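Local coordinates for uncharacterized protein (Bacillus cereus, PDB 4QVU) that is of unknown function but binds zinc, has a HIT-like fold and may have hexose-1-phosphate uridylyltransferase activity, at residues Glu152-Asn157 / Ile179-Asn184; Glu174-Ile179 / Glu213-Lys218. One frame throughout, in Å; residues are numbered along the deposited sequence.

Contact 1: residues Glu152-Asn157 / Ile179-Asn184. With ZN (zinc ion), chain B.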
ATOM      1  N   GLU A 152      -3.009 -31.382  -0.044  1.00 89.23           N
ATOM      2  CA  GLU A 152      -2.146 -31.658   1.114  1.00 89.97           C
ATOM      3  C   GLU A 152      -0.645 -31.449   0.796  1.00 92.78           C
ATOM      4  O   GLU A 152       0.106 -31.064   1.693  1.00 91.67           O
ATOM      5  CB  GLU A 152      -2.353 -33.099   1.623  1.00 94.83           C
ATOM      6  CG  GLU A 152      -3.626 -33.318   2.421  1.00106.19           C
ATOM      7  CD  GLU A 152      -3.764 -34.696   3.046  1.00143.38           C
ATOM      8  OE1 GLU A 152      -3.046 -35.629   2.616  1.00146.66           O
ATOM      9  OE2 GLU A 152      -4.615 -34.851   3.951  1.00143.27           O
ATOM     10  N   HIS A 153      -0.222 -31.708  -0.464  1.00 89.14           N
ATOM     11  CA  HIS A 153       1.170 -31.617  -0.917  1.00 87.34           C
ATOM     12  C   HIS A 153       1.609 -30.206  -1.338  1.00 87.13           C
ATOM     13  O   HIS A 153       2.717 -29.788  -0.977  1.00 85.86           O
ATOM     14  CB  HIS A 153       1.398 -32.537  -2.127  1.00 89.47           C
ATOM     15  CG  HIS A 153       1.087 -33.977  -1.897  1.00 96.58           C
ATOM     16  ND1 HIS A 153       2.031 -34.842  -1.374  1.00 99.92           N
ATOM     17  CD2 HIS A 153      -0.030 -34.676  -2.197  1.00100.94           C
ATOM     18  CE1 HIS A 153       1.447 -36.027  -1.335  1.00102.54           C
ATOM     19  NE2 HIS A 153       0.208 -35.977  -1.821  1.00103.82           N
ATOM     20  N   ILE A 154       0.785 -29.511  -2.158  1.00 80.88           N
ATOM     21  CA  ILE A 154       1.143 -28.216  -2.743  1.00 76.85           C
ATOM     22  C   ILE A 154      -0.045 -27.222  -2.746  1.00 79.94           C
ATOM     23  O   ILE A 154      -1.215 -27.611  -2.666  1.00 81.42           O
ATOM     24  CB  ILE A 154       1.666 -28.461  -4.198  1.00 78.82           C
ATOM     25  CG1 ILE A 154       2.457 -27.256  -4.765  1.00 75.57           C
ATOM     26  CG2 ILE A 154       0.563 -28.982  -5.146  1.00 80.92           C
ATOM     27  CD1 ILE A 154       3.335 -27.557  -5.919  1.00 77.68           C
ATOM     28  N   GLU A 155       0.305 -25.924  -2.842  1.00 73.86           N
ATOM     29  CA  GLU A 155      -0.596 -24.778  -2.905  1.00 71.88           C
ATOM     30  C   GLU A 155      -0.077 -23.762  -3.909  1.00 72.25           C
ATOM     31  O   GLU A 155       1.091 -23.370  -3.848  1.00 69.45           O
ATOM     32  CB  GLU A 155      -0.768 -24.110  -1.517  1.00 72.41           C
ATOM     33  CG  GLU A 155      -1.669 -22.882  -1.561  1.00 77.42           C
ATOM     34  CD  GLU A 155      -1.759 -22.028  -0.312  1.00 91.61           C
ATOM     35  OE1 GLU A 155      -1.931 -22.588   0.796  1.00 91.36           O
ATOM     36  OE2 GLU A 155      -1.755 -20.785  -0.459  1.00 77.73           O
ATOM     37  N   LEU A 156      -0.970 -23.317  -4.804  1.00 68.72           N
ATOM     38  CA  LEU A 156      -0.739 -22.271  -5.784  1.00 66.44           C
ATOM     39  C   LEU A 156      -1.742 -21.162  -5.532  1.00 69.95           C
ATOM     40  O   LEU A 156      -2.950 -21.404  -5.551  1.00 72.03           O
ATOM     41  CB  LEU A 156      -0.815 -22.800  -7.234  1.00 67.36           C
ATOM     42  CG  LEU A 156      -0.879 -21.747  -8.376  1.00 70.64           C
ATOM     43  CD1 LEU A 156       0.354 -20.850  -8.429  1.00 68.69           C
ATOM     44  CD2 LEU A 156      -1.037 -22.414  -9.694  1.00 74.65           C
ATOM     45  N   ASN A 157      -1.248 -19.953  -5.287  1.00 64.14           N
ATOM     46  CA  ASN A 157      -2.121 -18.812  -5.051  1.00 62.63           C
ATOM     47  C   ASN A 157      -1.589 -17.578  -5.785  1.00 64.42           C
ATOM     48  O   ASN A 157      -0.477 -17.602  -6.311  1.00 61.55           O
ATOM     49  CB  ASN A 157      -2.274 -18.529  -3.534  1.00 61.60           C
ATOM     50  CG  ASN A 157      -1.050 -17.978  -2.826  1.00 75.97           C
ATOM     51  OD1 ASN A 157      -0.525 -16.914  -3.167  1.00 68.55           O
ATOM     52  ND2 ASN A 157      -0.629 -18.638  -1.754  1.00 65.71           N
ATOM     53  N   ILE A 179       8.921 -31.877  -4.376  1.00 83.75           N
ATOM     54  CA  ILE A 179       9.757 -31.048  -5.242  1.00 81.73           C
ATOM     55  C   ILE A 179       9.377 -31.237  -6.743  1.00 86.27           C
ATOM     56  O   ILE A 179       9.410 -30.253  -7.488  1.00 84.63           O
ATOM     57  CB  ILE A 179      11.265 -31.328  -4.983  1.00 85.23           C
ATOM     58  CG1 ILE A 179      12.169 -30.287  -5.677  1.00 83.84           C
ATOM     59  CG2 ILE A 179      11.682 -32.816  -5.238  1.00 88.06           C
ATOM     60  CD1 ILE A 179      13.537 -30.179  -5.123  1.00 92.82           C
ATOM     61  N   ASP A 180       8.986 -32.461  -7.168  1.00 84.76           N
ATOM     62  CA  ASP A 180       8.580 -32.718  -8.553  1.00 85.44           C
ATOM     63  C   ASP A 180       7.219 -32.064  -8.854  1.00 88.24           C
ATOM     64  O   ASP A 180       6.951 -31.705 -10.002  1.00 87.21           O
ATOM     65  CB  ASP A 180       8.534 -34.219  -8.840  1.00 90.79           C
ATOM     66  CG  ASP A 180       9.889 -34.912  -8.838  1.00106.09           C
ATOM     67  OD1 ASP A 180      10.918 -34.213  -9.007  1.00105.46           O
ATOM     68  OD2 ASP A 180       9.916 -36.162  -8.750  1.00115.01           O
ATOM     69  N   GLU A 181       6.381 -31.885  -7.819  1.00 84.66           N
ATOM     70  CA  GLU A 181       5.085 -31.224  -7.950  1.00 83.91           C
ATOM     71  C   GLU A 181       5.305 -29.734  -8.114  1.00 84.91           C
ATOM     72  O   GLU A 181       4.620 -29.115  -8.921  1.00 84.35           O
ATOM     73  CB  GLU A 181       4.174 -31.523  -6.752  1.00 86.33           C
ATOM     74  CG  GLU A 181       3.787 -32.985  -6.640  1.00100.84           C
ATOM     75  CD  GLU A 181       2.914 -33.310  -5.448  1.00128.14           C
ATOM     76  OE1 GLU A 181       1.698 -33.013  -5.497  1.00131.27           O
ATOM     77  OE2 GLU A 181       3.442 -33.899  -4.476  1.00122.98           O
ATOM     78  N   LEU A 182       6.298 -29.169  -7.378  1.00 79.83           N
ATOM     79  CA  LEU A 182       6.715 -27.760  -7.429  1.00 76.59           C
ATOM     80  C   LEU A 182       7.192 -27.426  -8.844  1.00 80.76           C
ATOM     81  O   LEU A 182       6.668 -26.493  -9.452  1.00 80.29           O
ATOM     82  CB  LEU A 182       7.821 -27.496  -6.377  1.00 75.13           C
ATOM     83  CG  LEU A 182       8.413 -26.079  -6.252  1.00 76.17           C
ATOM     84  CD1 LEU A 182       7.405 -25.106  -5.700  1.00 74.32           C
ATOM     85  CD2 LEU A 182       9.618 -26.085  -5.321  1.00 76.90           C
ATOM     86  N   ALA A 183       8.111 -28.258  -9.390  1.00 77.79           N
ATOM     87  CA  ALA A 183       8.696 -28.159 -10.732  1.00 77.64           C
ATOM     88  C   ALA A 183       7.613 -28.119 -11.821  1.00 81.96           C
ATOM     89  O   ALA A 183       7.728 -27.332 -12.764  1.00 81.44           O
ATOM     90  CB  ALA A 183       9.630 -29.340 -10.971  1.00 80.09           C
ATOM     91  N   ASN A 184       6.550 -28.939 -11.671  1.00 79.55           N
ATOM     92  CA  ASN A 184       5.435 -28.981 -12.618  1.00 80.70           C
ATOM     93  C   ASN A 184       4.599 -27.699 -12.536  1.00 82.10           C
ATOM     94  O   ASN A 184       4.224 -27.164 -13.577  1.00 81.63           O
ATOM     95  CB  ASN A 184       4.544 -30.206 -12.383  1.00 85.49           C
ATOM     96  CG  ASN A 184       3.435 -30.343 -13.410  1.00112.20           C
ATOM     97  OD1 ASN A 184       3.676 -30.420 -14.626  1.00106.06           O
ATOM     98  ND2 ASN A 184       2.193 -30.372 -12.941  1.00103.91           N
TER
HETATM   99 ZN    ZN B 300       3.922 -34.344  -2.568  1.00117.86          ZN

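Contact 2: residues Glu174-Ile179 / Glu213-Lys218. With ZN (zinc ion), chain B.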
ATOM      1  N   GLU A 174       5.207 -28.100   1.594  1.00 87.52           N
ATOM      2  CA  GLU A 174       5.501 -28.204   3.024  1.00 89.95           C
ATOM      3  C   GLU A 174       6.560 -29.286   3.289  1.00 96.46           C
ATOM      4  O   GLU A 174       7.199 -29.260   4.343  1.00 97.45           O
ATOM      5  CB  GLU A 174       4.206 -28.499   3.797  1.00 93.61           C
ATOM      6  CG  GLU A 174       4.204 -27.970   5.221  1.00109.47           C
ATOM      7  CD  GLU A 174       2.819 -27.878   5.831  1.00139.09           C
ATOM      8  OE1 GLU A 174       2.064 -26.953   5.448  1.00128.95           O
ATOM      9  OE2 GLU A 174       2.495 -28.715   6.704  1.00139.98           O
ATOM     10  N   ASP A 175       6.758 -30.209   2.325  1.00 94.05           N
ATOM     11  CA  ASP A 175       7.748 -31.292   2.393  1.00 95.68           C
ATOM     12  C   ASP A 175       8.624 -31.284   1.129  1.00 98.55           C
ATOM     13  O   ASP A 175       8.122 -31.033   0.032  1.00 96.45           O
ATOM     14  CB  ASP A 175       7.049 -32.649   2.566  1.00100.69           C
ATOM     15  CG  ASP A 175       7.986 -33.824   2.754  1.00116.73           C
ATOM     16  OD1 ASP A 175       8.519 -33.986   3.874  1.00119.96           O
ATOM     17  OD2 ASP A 175       8.143 -34.613   1.801  1.00123.70           O
ATOM     18  N   ILE A 176       9.928 -31.589   1.291  1.00 96.25           N
ATOM     19  CA  ILE A 176      10.941 -31.634   0.223  1.00 95.07           C
ATOM     20  C   ILE A 176      10.590 -32.728  -0.826  1.00 97.21           C
ATOM     21  O   ILE A 176      10.957 -32.573  -1.986  1.00 95.24           O
ATOM     22  CB  ILE A 176      12.376 -31.864   0.792  1.00 99.60           C
ATOM     23  CG1 ILE A 176      12.564 -31.193   2.183  1.00100.78           C
ATOM     24  CG2 ILE A 176      13.445 -31.386  -0.215  1.00 98.71           C
ATOM     25  CD1 ILE A 176      13.725 -31.755   3.055  1.00112.93           C
ATOM     26  N   GLY A 177       9.878 -33.787  -0.416  1.00 94.53           N
ATOM     27  CA  GLY A 177       9.441 -34.869  -1.301  1.00 95.31           C
ATOM     28  C   GLY A 177       8.479 -34.457  -2.407  1.00 97.26           C
ATOM     29  O   GLY A 177       8.326 -35.189  -3.390  1.00 97.43           O
ATOM     30  N   CYS A 178       7.841 -33.260  -2.270  1.00 91.18           N
ATOM     31  CA  CYS A 178       6.881 -32.685  -3.226  1.00 89.86           C
ATOM     32  C   CYS A 178       7.589 -31.746  -4.232  1.00 88.89           C
ATOM     33  O   CYS A 178       6.923 -30.928  -4.875  1.00 86.56           O
ATOM     34  CB  CYS A 178       5.781 -31.935  -2.480  1.00 90.22           C
ATOM     35  SG  CYS A 178       5.062 -32.846  -1.093  1.00 97.51           S
ATOM     36  N   ILE A 179       8.921 -31.877  -4.376  1.00 83.75           N
ATOM     37  CA  ILE A 179       9.757 -31.048  -5.242  1.00 81.73           C
ATOM     38  C   ILE A 179       9.377 -31.237  -6.743  1.00 86.27           C
ATOM     39  O   ILE A 179       9.410 -30.253  -7.488  1.00 84.63           O
ATOM     40  CB  ILE A 179      11.265 -31.328  -4.983  1.00 85.23           C
ATOM     41  CG1 ILE A 179      12.169 -30.287  -5.677  1.00 83.84           C
ATOM     42  CG2 ILE A 179      11.682 -32.816  -5.238  1.00 88.06           C
ATOM     43  CD1 ILE A 179      13.537 -30.179  -5.123  1.00 92.82           C
ATOM     44  N   GLU A 213       9.719 -23.455   7.493  1.00 83.39           N
ATOM     45  CA  GLU A 213      10.009 -24.844   7.102  1.00 83.91           C
ATOM     46  C   GLU A 213       9.231 -25.245   5.815  1.00 85.03           C
ATOM     47  O   GLU A 213       8.899 -26.420   5.629  1.00 87.09           O
ATOM     48  CB  GLU A 213       9.707 -25.816   8.253  1.00 88.28           C
ATOM     49  CG  GLU A 213      10.625 -25.636   9.454  1.00101.19           C
ATOM     50  CD  GLU A 213      10.303 -26.520  10.644  1.00128.96           C
ATOM     51  OE1 GLU A 213      10.340 -27.765  10.502  1.00118.46           O
ATOM     52  OE2 GLU A 213      10.055 -25.962  11.737  1.00130.74           O
ATOM     53  N   LYS A 214       9.000 -24.262   4.909  1.00 76.35           N
ATOM     54  CA  LYS A 214       8.333 -24.437   3.608  1.00 73.98           C
ATOM     55  C   LYS A 214       9.223 -23.953   2.471  1.00 74.67           C
ATOM     56  O   LYS A 214       9.977 -22.998   2.663  1.00 74.24           O
ATOM     57  CB  LYS A 214       6.993 -23.672   3.536  1.00 74.62           C
ATOM     58  CG  LYS A 214       5.950 -24.003   4.576  1.00 86.38           C
ATOM     59  CD  LYS A 214       4.922 -22.886   4.575  1.00 90.68           C
ATOM     60  CE  LYS A 214       3.986 -22.937   5.744  1.00 95.36           C
ATOM     61  NZ  LYS A 214       3.134 -21.728   5.791  1.00 96.54           N
ATOM     62  N   ILE A 215       9.103 -24.570   1.284  1.00 68.86           N
ATOM     63  CA  ILE A 215       9.828 -24.128   0.095  1.00 67.03           C
ATOM     64  C   ILE A 215       8.807 -23.433  -0.777  1.00 69.37           C
ATOM     65  O   ILE A 215       7.801 -24.036  -1.163  1.00 70.44           O
ATOM     66  CB  ILE A 215      10.621 -25.237  -0.646  1.00 70.99           C
ATOM     67  CG1 ILE A 215      11.752 -25.781   0.268  1.00 72.73           C
ATOM     68  CG2 ILE A 215      11.188 -24.687  -1.987  1.00 68.72           C
ATOM     69  CD1 ILE A 215      12.512 -27.000  -0.249  1.00 83.92           C
ATOM     70  N   ILE A 216       9.045 -22.139  -1.022  1.00 63.45           N
ATOM     71  CA  ILE A 216       8.169 -21.263  -1.790  1.00 60.78           C
ATOM     72  C   ILE A 216       8.866 -20.773  -3.037  1.00 64.47           C
ATOM     73  O   ILE A 216      10.015 -20.318  -2.978  1.00 63.82           O
ATOM     74  CB  ILE A 216       7.693 -20.049  -0.939  1.00 61.76           C
ATOM     75  CG1 ILE A 216       7.067 -20.501   0.406  1.00 62.86           C
ATOM     76  CG2 ILE A 216       6.744 -19.141  -1.755  1.00 60.35           C
ATOM     77  CD1 ILE A 216       6.835 -19.398   1.449  1.00 65.37           C
ATOM     78  N   CYS A 217       8.143 -20.815  -4.161  1.00 60.91           N
ATOM     79  CA  CYS A 217       8.601 -20.218  -5.391  1.00 59.53           C
ATOM     80  C   CYS A 217       7.619 -19.144  -5.800  1.00 62.98           C
ATOM     81  O   CYS A 217       6.459 -19.441  -6.100  1.00 63.51           O
ATOM     82  CB  CYS A 217       8.822 -21.225  -6.510  1.00 60.42           C
ATOM     83  SG  CYS A 217       9.373 -20.450  -8.053  1.00 63.58           S
ATOM     84  N   LYS A 218       8.084 -17.893  -5.809  1.00 58.23           N
ATOM     85  CA  LYS A 218       7.267 -16.784  -6.261  1.00 56.40           C
ATOM     86  C   LYS A 218       7.597 -16.532  -7.734  1.00 60.07           C
ATOM     87  O   LYS A 218       8.752 -16.279  -8.075  1.00 57.83           O
ATOM     88  CB  LYS A 218       7.470 -15.545  -5.388  1.00 57.01           C
ATOM     89  CG  LYS A 218       6.548 -14.386  -5.735  1.00 62.27           C
ATOM     90  CD  LYS A 218       6.821 -13.152  -4.894  1.00 60.82           C
ATOM     91  CE  LYS A 218       6.268 -13.228  -3.492  1.00 64.08           C
ATOM     92  NZ  LYS A 218       4.793 -13.054  -3.466  1.00 63.31           N
TER
HETATM   93 ZN    ZN B 300       3.922 -34.344  -2.568  1.00117.86          ZN

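Contact 1: residues Glu152-Asn157 / Ile179-Asn184
H153 overlaps the outer half of the E181 side chain, the imidazole and the carboxylate crossing with their planes 62° apart. Between them sits a zinc ion, and it is the metal, not a direct hydrogen bond, that couples the two residues. H153 binds it through ND1, at 2.3 Å from the zinc, while E181 supplies OE2 at 2.0 Å from the zinc. The other carboxylate oxygen, E181 OE1, stays 3.9 Å from the zinc, so the carboxylate binds through one oxygen; OE1 itself lies 3.4 Å from H153 CB. The angle from H153 ND1 through zinc to E181 OE2 is about 110°, close to tetrahedral, and C178 of the same chain adds a sulfur ligand. E181 reaches the metal because CG is swung anti to its carbonyl carbon (chi1 -65°) and the chain then runs extended, carrying the carboxylate out from the first turn of helix 179-195. Away from the metal the contact is van der Waals packing of a methyl on helix backbone. I154, whose CG1 is anti to the backbone N, sends CD1 against the helix, 3.6 Å from E181 O and 3.7 Å from L182 N, and CD1 also touches E181 CB at 4.1 Å. I154 is buried, covered further by I171 and I173 of the neighbouring strand and by Y185 one turn along the helix, whereas H153 is exposed. Together, H153 and the opening turn of helix 179-195 form part of a His-Cys-Glu zinc site, set where a helix packs on the antiparallel sheet of a HIT-like domain.

Contact 2: residues Glu174-Ile179 / Glu213-Lys218
I176 and I215 make the apolar side of this contact, where an Asx turn leading from strand 169-173 into helix 179-195 of the HIT-like domain lies against the start of strand 214-222. The two strands are antiparallel neighbours, paired through the backbones of I173 and I215, and the chain leaves the sheet directly after that pair. I176 CG2 meets I215 CD1 at 4.5 Å, methyl to methyl. I215 is the buried partner: with CG1 anti to its carbonyl carbon (chi1 -64°) and the chain extended beyond, CD1 extends to the loop, while the same side chain also packs on L94 of helix 79-97 and on Y210 of the adjoining strand. The solvent side lacks such surroundings. There E174 is exposed; its CG and K214 CG pass each other at 4.4 Å, yet the charged ends do not close into a salt bridge, E174 OE1 remaining 5.3 Å from K214 NZ. K214 NZ hydrogen-bonds a tetraethylene glycol molecule, probably from the crystallisation liquor. Nearby, the carbonyl oxygens of E174 and E213 approach without any hydrogen bond between them, and E213, in the left-handed region of backbone space (phi 60°), belongs to the tight turn joining strands 203-211 and 214-222. No hydrogen bond spans the two segments; the loop has its own internal bonds. D175 OD2 receives the backbone N-H of G177 at 2.9 Å from G177 N, from above the carboxylate plane, closing the Asx turn, and C178 N bonds back to D175 O. The loop then delivers C178 to the N-cap position of the helix, where C178 SG binds the zinc ion at 2.4 Å.

How the contacts relate
Contacts 1 and 2, centred about 7 Å apart, share I179 at the start of helix 179-195 and meet at the zinc ion. Contact 1 supplies the histidine and glutamate ligands and contact 2 the cysteine; H153 ND1 and C178 SG stand 3.6 Å apart, and the angle from C178 SG through zinc to E181 OE2 is about 124°. Away from the metal, L182 of contact 1 packs on strand 214-222 of contact 2, with L182 CD2 3.9 Å from I215 CG2 and L182 CD1 4.2 Å from C217 CB. The helix start is thus tied to the loop before it and to H153 of segment 152-157 through the metal, and rests on the sheet through L182.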